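Local coordinates for bile salt hydrolase/transferase (Clostridium perfringens, PDB 2BJF), which hydrolyses the amide bond of glycine- and taurine-conjugated bile salts, releasing the free bile acid, and also acts as a bile acid amine acyltransferase, at residues L76-L81 / L142-S147; N82-V87 / T174-F179. One frame throughout, in Å; residues are numbered along the deposited sequence.

Interaction 1 (L76-L81 / L142-S147). With DXC ((3alpha,5beta,12alpha)-3,12-dihydroxycholan-24-oic acid), chain B.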
ATOM      1  N   LEU A  76     -10.432  -7.323 -36.837  1.00 10.18           N
ATOM      2  CA  LEU A  76     -10.797  -7.986 -35.587  1.00 10.07           C
ATOM      3  C   LEU A  76      -9.545  -8.558 -34.929  1.00 10.12           C
ATOM      4  O   LEU A  76      -8.752  -9.232 -35.583  1.00 10.20           O
ATOM      5  CB  LEU A  76     -11.826  -9.096 -35.834  1.00  9.96           C
ATOM      6  CG  LEU A  76     -12.389  -9.833 -34.613  1.00  9.84           C
ATOM      7  CD1 LEU A  76     -13.218  -8.901 -33.734  1.00  9.77           C
ATOM      8  CD2 LEU A  76     -13.215 -11.035 -35.054  1.00 10.00           C
ATOM      9  N   GLY A  77      -9.375  -8.280 -33.639  1.00 10.24           N
ATOM     10  CA  GLY A  77      -8.223  -8.771 -32.885  1.00 10.21           C
ATOM     11  C   GLY A  77      -8.632  -9.632 -31.707  1.00 10.32           C
ATOM     12  O   GLY A  77      -9.699  -9.438 -31.130  1.00 10.20           O
ATOM     13  N   CYS A  78      -7.779 -10.593 -31.357  1.00 10.45           N
ATOM     14  CA  CYS A  78      -8.026 -11.463 -30.208  1.00 10.57           C
ATOM     15  C   CYS A  78      -6.722 -11.863 -29.534  1.00 10.49           C
ATOM     16  O   CYS A  78      -5.732 -12.155 -30.206  1.00 10.42           O
ATOM     17  CB  CYS A  78      -8.809 -12.714 -30.627  1.00 10.61           C
ATOM     18  SG  CYS A  78      -9.296 -13.785 -29.244  1.00 10.91           S
ATOM     19  N   ALA A  79      -6.733 -11.865 -28.204  1.00 10.63           N
ATOM     20  CA  ALA A  79      -5.582 -12.288 -27.412  1.00 10.71           C
ATOM     21  C   ALA A  79      -6.007 -13.263 -26.321  1.00 10.83           C
ATOM     22  O   ALA A  79      -7.015 -13.046 -25.644  1.00 10.64           O
ATOM     23  CB  ALA A  79      -4.882 -11.082 -26.800  1.00 10.78           C
ATOM     24  N   GLY A  80      -5.235 -14.336 -26.170  1.00 10.97           N
ATOM     25  CA  GLY A  80      -5.447 -15.319 -25.112  1.00 11.48           C
ATOM     26  C   GLY A  80      -4.481 -15.080 -23.967  1.00 11.75           C
ATOM     27  O   GLY A  80      -3.266 -15.057 -24.167  1.00 11.70           O
ATOM     28  N   LEU A  81      -5.030 -14.896 -22.768  1.00 12.16           N
ATOM     29  CA  LEU A  81      -4.241 -14.586 -21.574  1.00 12.72           C
ATOM     30  C   LEU A  81      -4.484 -15.654 -20.513  1.00 13.08           C
ATOM     31  O   LEU A  81      -5.568 -16.235 -20.459  1.00 12.90           O
ATOM     32  CB  LEU A  81      -4.620 -13.201 -21.027  1.00 12.64           C
ATOM     33  CG  LEU A  81      -4.215 -11.932 -21.796  1.00 12.80           C
ATOM     34  CD1 LEU A  81      -5.042 -11.716 -23.057  1.00 13.40           C
ATOM     35  CD2 LEU A  81      -4.325 -10.711 -20.897  1.00 12.84           C
ATOM     36  N   LEU A 142      -7.074 -20.401 -19.940  1.00 14.22           N
ATOM     37  CA  LEU A 142      -7.130 -19.152 -20.697  1.00 13.28           C
ATOM     38  C   LEU A 142      -8.441 -18.390 -20.574  1.00 12.59           C
ATOM     39  O   LEU A 142      -9.507 -18.978 -20.375  1.00 12.41           O
ATOM     40  CB  LEU A 142      -6.878 -19.423 -22.185  1.00 13.34           C
ATOM     41  CG  LEU A 142      -5.539 -19.992 -22.654  1.00 13.45           C
ATOM     42  CD1 LEU A 142      -5.703 -20.594 -24.037  1.00 13.67           C
ATOM     43  CD2 LEU A 142      -4.439 -18.936 -22.641  1.00 13.83           C
ATOM     44  N   HIS A 143      -8.334 -17.069 -20.685  1.00 11.79           N
ATOM     45  CA  HIS A 143      -9.461 -16.212 -21.033  1.00 11.17           C
ATOM     46  C   HIS A 143      -9.031 -15.273 -22.162  1.00 10.97           C
ATOM     47  O   HIS A 143      -7.832 -15.111 -22.417  1.00 10.80           O
ATOM     48  CB  HIS A 143     -10.039 -15.478 -19.808  1.00 11.08           C
ATOM     49  CG  HIS A 143      -9.117 -14.481 -19.174  1.00 10.92           C
ATOM     50  ND1 HIS A 143      -9.570 -13.518 -18.296  1.00 10.20           N
ATOM     51  CD2 HIS A 143      -7.780 -14.293 -19.279  1.00 10.61           C
ATOM     52  CE1 HIS A 143      -8.551 -12.783 -17.887  1.00 11.13           C
ATOM     53  NE2 HIS A 143      -7.455 -13.231 -18.471  1.00 10.47           N
ATOM     54  N   TRP A 144      -9.998 -14.680 -22.854  1.00 10.56           N
ATOM     55  CA  TRP A 144      -9.703 -13.952 -24.084  1.00 10.56           C
ATOM     56  C   TRP A 144     -10.234 -12.527 -24.085  1.00 10.46           C
ATOM     57  O   TRP A 144     -11.311 -12.257 -23.555  1.00 10.42           O
ATOM     58  CB  TRP A 144     -10.258 -14.705 -25.299  1.00 10.62           C
ATOM     59  CG  TRP A 144      -9.657 -16.066 -25.505  1.00 10.83           C
ATOM     60  CD1 TRP A 144      -8.617 -16.386 -26.329  1.00 10.64           C
ATOM     61  CD2 TRP A 144     -10.062 -17.289 -24.876  1.00 10.82           C
ATOM     62  NE1 TRP A 144      -8.348 -17.734 -26.254  1.00 10.72           N
ATOM     63  CE2 TRP A 144      -9.220 -18.311 -25.369  1.00 10.97           C
ATOM     64  CE3 TRP A 144     -11.059 -17.621 -23.949  1.00 10.97           C
ATOM     65  CZ2 TRP A 144      -9.341 -19.645 -24.963  1.00 10.96           C
ATOM     66  CZ3 TRP A 144     -11.174 -18.945 -23.540  1.00 10.91           C
ATOM     67  CH2 TRP A 144     -10.321 -19.941 -24.050  1.00 11.01           C
ATOM     68  N   MET A 145      -9.462 -11.626 -24.685  1.00 10.23           N
ATOM     69  CA  MET A 145      -9.932 -10.281 -24.994  1.00 10.32           C
ATOM     70  C   MET A 145     -10.071 -10.146 -26.507  1.00 10.21           C
ATOM     71  O   MET A 145      -9.182 -10.554 -27.259  1.00 10.35           O
ATOM     72  CB  MET A 145      -8.977  -9.223 -24.440  1.00 10.28           C
ATOM     73  CG  MET A 145      -9.471  -7.793 -24.612  1.00 10.41           C
ATOM     74  SD  MET A 145      -8.460  -6.602 -23.715  1.00 10.88           S
ATOM     75  CE  MET A 145      -9.108  -5.060 -24.353  1.00 10.71           C
ATOM     76  N   ILE A 146     -11.198  -9.588 -26.939  1.00 10.11           N
ATOM     77  CA  ILE A 146     -11.503  -9.413 -28.358  1.00 10.15           C
ATOM     78  C   ILE A 146     -11.840  -7.944 -28.602  1.00 10.22           C
ATOM     79  O   ILE A 146     -12.603  -7.344 -27.843  1.00 10.45           O
ATOM     80  CB  ILE A 146     -12.674 -10.331 -28.809  1.00 10.06           C
ATOM     81  CG1 ILE A 146     -12.345 -11.803 -28.531  1.00 10.01           C
ATOM     82  CG2 ILE A 146     -12.983 -10.133 -30.292  1.00 10.18           C
ATOM     83  CD1 ILE A 146     -13.538 -12.744 -28.611  1.00 10.14           C
ATOM     84  N   SER A 147     -11.252  -7.368 -29.647  1.00 10.28           N
ATOM     85  CA  SER A 147     -11.401  -5.945 -29.938  1.00 10.46           C
ATOM     86  C   SER A 147     -11.375  -5.711 -31.444  1.00 10.63           C
ATOM     87  O   SER A 147     -10.749  -6.477 -32.177  1.00 10.81           O
ATOM     88  CB  SER A 147     -10.279  -5.153 -29.257  1.00 10.50           C
ATOM     89  OG  SER A 147     -10.604  -3.777 -29.152  1.00 10.89           O
TER
HETATM   90  C1  DXC B 330       0.727 -27.574 -23.983  1.00 29.17           C
HETATM   91  C2  DXC B 330      -0.609 -27.127 -24.576  1.00 29.02           C
HETATM   92  C3  DXC B 330      -0.546 -26.862 -26.091  1.00 28.91           C
HETATM   93  C4  DXC B 330       0.601 -25.926 -26.515  1.00 28.88           C
HETATM   94  C5  DXC B 330       1.909 -26.402 -25.880  1.00 29.00           C
HETATM   95  C6  DXC B 330       1.835 -26.599 -24.365  1.00 29.19           C
HETATM   96  C7  DXC B 330      -1.921 -26.380 -26.579  1.00 28.88           C
HETATM   97  C8  DXC B 330      -2.230 -24.924 -26.225  1.00 28.80           C
HETATM   98  C9  DXC B 330      -1.092 -23.950 -26.535  1.00 28.65           C
HETATM   99  C10 DXC B 330       0.282 -24.476 -26.067  1.00 28.68           C
HETATM  100  C11 DXC B 330      -1.313 -22.607 -25.830  1.00 28.53           C
HETATM  101  C12 DXC B 330      -0.250 -21.545 -26.122  1.00 28.48           C
HETATM  102  C13 DXC B 330       1.135 -22.074 -25.719  1.00 28.49           C
HETATM  103  C14 DXC B 330       1.408 -23.456 -26.335  1.00 28.61           C
HETATM  104  C15 DXC B 330      -2.665 -21.905 -25.957  1.00 28.59           C
HETATM  105  C16 DXC B 330      -2.349 -20.470 -25.520  1.00 28.57           C
HETATM  106  C17 DXC B 330      -0.831 -20.402 -25.275  1.00 28.46           C
HETATM  107  C18 DXC B 330       0.790 -25.988 -28.030  1.00 28.92           C
HETATM  108  C19 DXC B 330      -0.277 -18.966 -25.408  1.00 28.50           C
HETATM  109  O1  DXC B 330       1.277 -22.137 -24.291  1.00 28.44           O
HETATM  110  O2  DXC B 330       0.617 -27.630 -22.555  1.00 29.63           O
HETATM  111  C20 DXC B 330      -0.221 -21.161 -27.614  1.00 28.53           C
HETATM  112  C21 DXC B 330      -0.849 -18.040 -24.326  1.00 28.53           C
HETATM  113  C22 DXC B 330      -0.512 -18.499 -22.905  1.00 28.83           C
HETATM  114  C23 DXC B 330      -0.561 -17.368 -21.902  1.00 28.94           C
HETATM  115  O3  DXC B 330      -0.694 -16.191 -22.300  1.00 28.99           O
HETATM  116  O4  DXC B 330      -0.461 -17.664 -20.692  1.00 29.34           O
HETATM  117  C24 DXC B 330       1.251 -18.864 -25.409  1.00 28.49           C
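The carbonyl oxygen of Leu81 is approached by three groups of the opposing strand. Leu81 O accepts the amide of His143, whose N lies 2.9 Å away, and a CA-H contact from Leu142, whose CA stands 3.3 Å from the same oxygen. The third neighbour is the imidazole: His143 CD2 comes to 3.2 Å from Leu81 O, which sits at the ring edge, near its plane. Placing CG between the backbone N and the carbonyl carbon (chi1 66°) turns this edge across to Leu81, while Glu157 and the carbonyl of Thr174 hold the two ring nitrogens and should fix the rotation of the ring. Leu81 N returns a bond to His143 O of 2.8 Å that is nearly straight (177°). Bond pairs of the same kind join Ala79 with Met145 and Gly77 with Ser147, giving a regular antiparallel ladder of six bonds.

Between these hydrogen-bonded pairs lie two non-hydrogen-bonded ones, with Cys78 facing Ile146 and Gly80 facing Trp144. Cys78 SG touches Ile146 CG1 at 3.7 Å and stands obliquely to the indole, 4.9 Å from the centroid of the five-membered ring of Trp144. Gly80 lets that indole lie close to the backbone: Trp144 CD1 reaches 3.6 Å from Gly80 CA. Farther along, Leu76 CD1 meets Ile146 CG2 where the two side chains cross.

The face bearing Cys78, Trp144 and Ile146 is covered by helices, with Leu106, Val109 and Leu110 of 105-112 among the partners. Ala79, Leu81 and Met145 point instead to strand 14-22 of the second sheet. Leu142 CD1 packs 3.7 Å from C16 of the bound deoxycholate. Sheet against sheet with a helical cover is the layering of the alpha-beta-beta-alpha fold of N-terminal nucleophile (Ntn) hydrolases.

Interaction 2 (N82-V87 / T174-F179). With TAU (2-aminoethanesulfonic acid), chain C; DXC ((3alpha,5beta,12alpha)-3,12-dihydroxycholan-24-oic acid), chain B.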
ATOM      1  N   ASN A  82      -3.477 -15.907 -19.678  0.50 13.43           N
ATOM      2  CA  ASN A  82      -3.575 -16.918 -18.621  0.50 13.84           C
ATOM      3  C   ASN A  82      -4.743 -16.656 -17.670  0.50 14.01           C
ATOM      4  O   ASN A  82      -5.031 -15.509 -17.326  0.50 13.97           O
ATOM      5  CB  ASN A  82      -2.258 -17.016 -17.841  0.50 13.98           C
ATOM      6  CG  ASN A  82      -2.214 -18.214 -16.901  0.50 14.46           C
ATOM      7  OD1 ASN A  82      -2.719 -19.294 -17.218  0.50 14.95           O
ATOM      8  ND2 ASN A  82      -1.599 -18.027 -15.741  0.50 15.30           N
ATOM      9  N   PHE A  83      -5.416 -17.730 -17.262  1.00 14.24           N
ATOM     10  CA  PHE A  83      -6.602 -17.637 -16.411  1.00 14.79           C
ATOM     11  C   PHE A  83      -6.656 -18.889 -15.530  1.00 15.40           C
ATOM     12  O   PHE A  83      -7.566 -19.708 -15.672  1.00 15.40           O
ATOM     13  CB  PHE A  83      -7.846 -17.516 -17.307  1.00 14.78           C
ATOM     14  CG  PHE A  83      -9.099 -17.080 -16.591  1.00 14.78           C
ATOM     15  CD1 PHE A  83      -9.114 -15.939 -15.793  1.00 15.13           C
ATOM     16  CD2 PHE A  83     -10.285 -17.790 -16.763  1.00 14.79           C
ATOM     17  CE1 PHE A  83     -10.282 -15.536 -15.146  1.00 15.02           C
ATOM     18  CE2 PHE A  83     -11.459 -17.394 -16.123  1.00 15.36           C
ATOM     19  CZ  PHE A  83     -11.456 -16.263 -15.313  1.00 15.11           C
ATOM     20  N   PRO A  84      -5.677 -19.037 -14.610  1.00 16.04           N
ATOM     21  CA  PRO A  84      -5.462 -20.293 -13.879  1.00 16.64           C
ATOM     22  C   PRO A  84      -6.508 -20.591 -12.813  1.00 17.20           C
ATOM     23  O   PRO A  84      -6.730 -21.758 -12.480  1.00 17.38           O
ATOM     24  CB  PRO A  84      -4.093 -20.088 -13.226  1.00 16.63           C
ATOM     25  CG  PRO A  84      -3.984 -18.624 -13.041  1.00 16.43           C
ATOM     26  CD  PRO A  84      -4.715 -17.997 -14.197  1.00 16.02           C
ATOM     27  N   VAL A  85      -7.132 -19.549 -12.275  1.00 17.73           N
ATOM     28  CA  VAL A  85      -8.136 -19.728 -11.238  1.00 18.41           C
ATOM     29  C   VAL A  85      -9.493 -19.258 -11.751  1.00 18.56           C
ATOM     30  O   VAL A  85      -9.579 -18.258 -12.473  1.00 18.88           O
ATOM     31  CB  VAL A  85      -7.762 -18.994  -9.923  1.00 18.38           C
ATOM     32  CG1 VAL A  85      -8.569 -19.550  -8.754  1.00 18.80           C
ATOM     33  CG2 VAL A  85      -6.267 -19.125  -9.627  1.00 18.84           C
ATOM     34  N   TYR A  86     -10.534 -20.002 -11.375  1.00 18.65           N
ATOM     35  CA  TYR A  86     -11.942 -19.718 -11.709  1.00 18.79           C
ATOM     36  C   TYR A  86     -12.370 -20.200 -13.102  1.00 18.82           C
ATOM     37  O   TYR A  86     -13.551 -20.131 -13.451  1.00 18.99           O
ATOM     38  CB  TYR A  86     -12.306 -18.239 -11.473  1.00 18.90           C
ATOM     39  CG  TYR A  86     -11.918 -17.735 -10.094  1.00 18.92           C
ATOM     40  CD1 TYR A  86     -12.614 -18.146  -8.956  1.00 19.05           C
ATOM     41  CD2 TYR A  86     -10.848 -16.854  -9.928  1.00 19.09           C
ATOM     42  CE1 TYR A  86     -12.253 -17.694  -7.690  1.00 19.24           C
ATOM     43  CE2 TYR A  86     -10.481 -16.398  -8.670  1.00 19.21           C
ATOM     44  CZ  TYR A  86     -11.186 -16.818  -7.557  1.00 19.02           C
ATOM     45  OH  TYR A  86     -10.821 -16.363  -6.312  1.00 19.08           O
ATOM     46  N   VAL A  87     -11.416 -20.710 -13.877  1.00 18.78           N
ATOM     47  CA  VAL A  87     -11.703 -21.275 -15.197  1.00 18.72           C
ATOM     48  C   VAL A  87     -12.304 -22.680 -15.073  1.00 18.64           C
ATOM     49  O   VAL A  87     -11.977 -23.424 -14.145  1.00 18.64           O
ATOM     50  CB  VAL A  87     -10.433 -21.299 -16.097  1.00 18.80           C
ATOM     51  CG1 VAL A  87      -9.445 -22.378 -15.642  1.00 18.92           C
ATOM     52  CG2 VAL A  87     -10.802 -21.476 -17.566  1.00 18.76           C
ATOM     53  N   THR A 174      -6.016  -8.534 -17.531  1.00  9.80           N
ATOM     54  CA  THR A 174      -4.836  -9.267 -17.072  1.00  9.82           C
ATOM     55  C   THR A 174      -5.159 -10.753 -16.907  1.00 10.08           C
ATOM     56  O   THR A 174      -5.474 -11.433 -17.886  1.00 10.10           O
ATOM     57  CB  THR A 174      -4.194  -8.666 -15.786  1.00  9.78           C
ATOM     58  OG1 THR A 174      -5.139  -8.678 -14.710  1.00  9.48           O
ATOM     59  CG2 THR A 174      -3.702  -7.240 -16.034  1.00  9.71           C
ATOM     60  N   ASN A 175      -5.086 -11.244 -15.675  1.00 10.26           N
ATOM     61  CA  ASN A 175      -5.319 -12.651 -15.386  1.00 10.81           C
ATOM     62  C   ASN A 175      -6.374 -12.793 -14.283  1.00 10.94           C
ATOM     63  O   ASN A 175      -7.245 -11.930 -14.161  1.00 11.07           O
ATOM     64  CB  ASN A 175      -3.991 -13.336 -15.041  1.00 10.94           C
ATOM     65  CG  ASN A 175      -2.896 -13.039 -16.065  1.00 11.42           C
ATOM     66  OD1 ASN A 175      -2.001 -12.227 -15.819  1.00 12.35           O
ATOM     67  ND2 ASN A 175      -2.980 -13.678 -17.226  1.00 11.73           N
ATOM     68  N   SER A 176      -6.312 -13.868 -13.498  1.00 11.15           N
ATOM     69  CA  SER A 176      -7.311 -14.126 -12.450  1.00 11.26           C
ATOM     70  C   SER A 176      -7.267 -13.073 -11.331  1.00 11.32           C
ATOM     71  O   SER A 176      -6.205 -12.512 -11.066  1.00 11.46           O
ATOM     72  CB  SER A 176      -7.136 -15.537 -11.882  1.00 11.38           C
ATOM     73  OG  SER A 176      -7.399 -16.511 -12.880  1.00 11.51           O
ATOM     74  N   PRO A 177      -8.414 -12.802 -10.667  1.00 11.30           N
ATOM     75  CA  PRO A 177      -9.752 -13.402 -10.777  1.00 11.22           C
ATOM     76  C   PRO A 177     -10.558 -12.977 -12.010  1.00 10.99           C
ATOM     77  O   PRO A 177     -10.003 -12.433 -12.969  1.00 10.96           O
ATOM     78  CB  PRO A 177     -10.465 -12.925  -9.498  1.00 11.43           C
ATOM     79  CG  PRO A 177      -9.471 -12.161  -8.713  1.00 11.54           C
ATOM     80  CD  PRO A 177      -8.389 -11.748  -9.639  1.00 11.38           C
ATOM     81  N   THR A 178     -11.865 -13.234 -11.969  1.00 10.80           N
ATOM     82  CA  THR A 178     -12.770 -12.943 -13.083  1.00 10.51           C
ATOM     83  C   THR A 178     -12.842 -11.445 -13.389  1.00 10.40           C
ATOM     84  O   THR A 178     -12.492 -10.610 -12.548  1.00 10.26           O
ATOM     85  CB  THR A 178     -14.189 -13.485 -12.814  1.00 10.57           C
ATOM     86  OG1 THR A 178     -14.721 -12.872 -11.633  1.00 10.38           O
ATOM     87  CG2 THR A 178     -14.166 -15.002 -12.639  1.00 10.56           C
ATOM     88  N   PHE A 179     -13.301 -11.116 -14.595  1.00 10.16           N
ATOM     89  CA  PHE A 179     -13.312  -9.731 -15.072  1.00 10.12           C
ATOM     90  C   PHE A 179     -14.152  -8.805 -14.192  1.00 10.14           C
ATOM     91  O   PHE A 179     -13.740  -7.682 -13.894  1.00  9.93           O
ATOM     92  CB  PHE A 179     -13.768  -9.660 -16.534  1.00 10.11           C
ATOM     93  CG  PHE A 179     -13.671  -8.282 -17.135  1.00 10.02           C
ATOM     94  CD1 PHE A 179     -12.428  -7.694 -17.367  1.00 10.37           C
ATOM     95  CD2 PHE A 179     -14.819  -7.573 -17.471  1.00 10.12           C
ATOM     96  CE1 PHE A 179     -12.335  -6.419 -17.920  1.00 10.12           C
ATOM     97  CE2 PHE A 179     -14.737  -6.302 -18.030  1.00 10.24           C
ATOM     98  CZ  PHE A 179     -13.492  -5.722 -18.251  1.00 10.22           C
TER
HETATM   99  C1  TAU C 331      -0.042 -17.901 -12.186  1.00 55.54           C
HETATM  100  C2  TAU C 331       0.477 -17.416 -13.230  1.00 55.54           C
HETATM  101  N1  TAU C 331      -0.381 -18.599 -11.217  1.00 55.53           N
HETATM  102  S   TAU C 331      -0.060 -16.080 -13.855  1.00 55.58           S
HETATM  103  O1  TAU C 331      -1.538 -16.025 -13.749  1.00 55.61           O
HETATM  104  O2  TAU C 331       0.531 -14.922 -13.150  1.00 55.40           O
HETATM  105  O3  TAU C 331       0.325 -16.036 -15.284  1.00 55.63           O
HETATM  106  C1  DXC B 330       0.727 -27.574 -23.983  1.00 29.17           C
HETATM  107  C2  DXC B 330      -0.609 -27.127 -24.576  1.00 29.02           C
HETATM  108  C3  DXC B 330      -0.546 -26.862 -26.091  1.00 28.91           C
HETATM  109  C4  DXC B 330       0.601 -25.926 -26.515  1.00 28.88           C
HETATM  110  C5  DXC B 330       1.909 -26.402 -25.880  1.00 29.00           C
HETATM  111  C6  DXC B 330       1.835 -26.599 -24.365  1.00 29.19           C
HETATM  112  C7  DXC B 330      -1.921 -26.380 -26.579  1.00 28.88           C
HETATM  113  C8  DXC B 330      -2.230 -24.924 -26.225  1.00 28.80           C
HETATM  114  C9  DXC B 330      -1.092 -23.950 -26.535  1.00 28.65           C
HETATM  115  C10 DXC B 330       0.282 -24.476 -26.067  1.00 28.68           C
HETATM  116  C11 DXC B 330      -1.313 -22.607 -25.830  1.00 28.53           C
HETATM  117  C12 DXC B 330      -0.250 -21.545 -26.122  1.00 28.48           C
HETATM  118  C13 DXC B 330       1.135 -22.074 -25.719  1.00 28.49           C
HETATM  119  C14 DXC B 330       1.408 -23.456 -26.335  1.00 28.61           C
HETATM  120  C15 DXC B 330      -2.665 -21.905 -25.957  1.00 28.59           C
HETATM  121  C16 DXC B 330      -2.349 -20.470 -25.520  1.00 28.57           C
HETATM  122  C17 DXC B 330      -0.831 -20.402 -25.275  1.00 28.46           C
HETATM  123  C18 DXC B 330       0.790 -25.988 -28.030  1.00 28.92           C
HETATM  124  C19 DXC B 330      -0.277 -18.966 -25.408  1.00 28.50           C
HETATM  125  O1  DXC B 330       1.277 -22.137 -24.291  1.00 28.44           O
HETATM  126  O2  DXC B 330       0.617 -27.630 -22.555  1.00 29.63           O
HETATM  127  C20 DXC B 330      -0.221 -21.161 -27.614  1.00 28.53           C
HETATM  128  C21 DXC B 330      -0.849 -18.040 -24.326  1.00 28.53           C
HETATM  129  C22 DXC B 330      -0.512 -18.499 -22.905  1.00 28.83           C
HETATM  130  C23 DXC B 330      -0.561 -17.368 -21.902  1.00 28.94           C
HETATM  131  O3  DXC B 330      -0.694 -16.191 -22.300  1.00 28.99           O
HETATM  132  O4  DXC B 330      -0.461 -17.664 -20.692  1.00 29.34           O
HETATM  133  C24 DXC B 330       1.251 -18.864 -25.409  1.00 28.49           C
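Asn175 turns its amide toward the backbone of Asn82, so that Asn82 O lies almost in the amide plane; ND2 donates to that oxygen at 2.8 Å with an N-H...O angle of 169°, although it arrives tilted 26° from the carbonyl plane. The other polar link is made by a hydroxyl. With OG anti to the carbonyl carbon (chi1 -65°), Ser176 donates to a lone pair of Val85 O at 2.8 Å, in the carbonyl plane.

Val85 O also sits over the centre of the Phe83 ring, while Pro177 O meets the edge of that ring in its plane, 3.8 Å from Phe83 CE1. This is the rim of an Ntn-hydrolase active site: Asn175 OD1 accepts the N-terminal amine of Cys2, the probable nucleophile, and taurine lies beside Asn82 and Pro84. Asn82, deposited in two conformers, bonds through OD1 to the Thr141 hydroxyl and only weakly through ND2 to taurine O3.

Farther out, Tyr86 and Pro177 lie side by side and point the same way, Tyr86 CE2 being 3.6 Å from Pro177 CB. A cis peptide precedes this proline. Thr178 CG2 touches Phe83 CZ (4.0 Å), at that ring's edge, and Tyr86 CB (3.9 Å). Leu210 of a second subunit packs on both Tyr86 and Pro177.

Interaction 2 continues the strand of interaction 1: 77-82 runs out of the sheet into the loop 82-87, so one piece of chain passes from the buried core to the rim of the active site. Chemistry changes with place. The centre of interaction 1 lies about 6 Å from the centre of the chain, and the contact is wholly buried and relies on backbone bonds; interaction 2, its centre about 13 Å from that of the chain, is only partly buried, has almost no regular secondary structure and draws its bonds from Asn175 and Ser176 side chains. The ring of Phe83 stacks with that of His143 where they join. Both contacts touch deoxycholate, but only interaction 2 also meets taurine and neighbouring subunits.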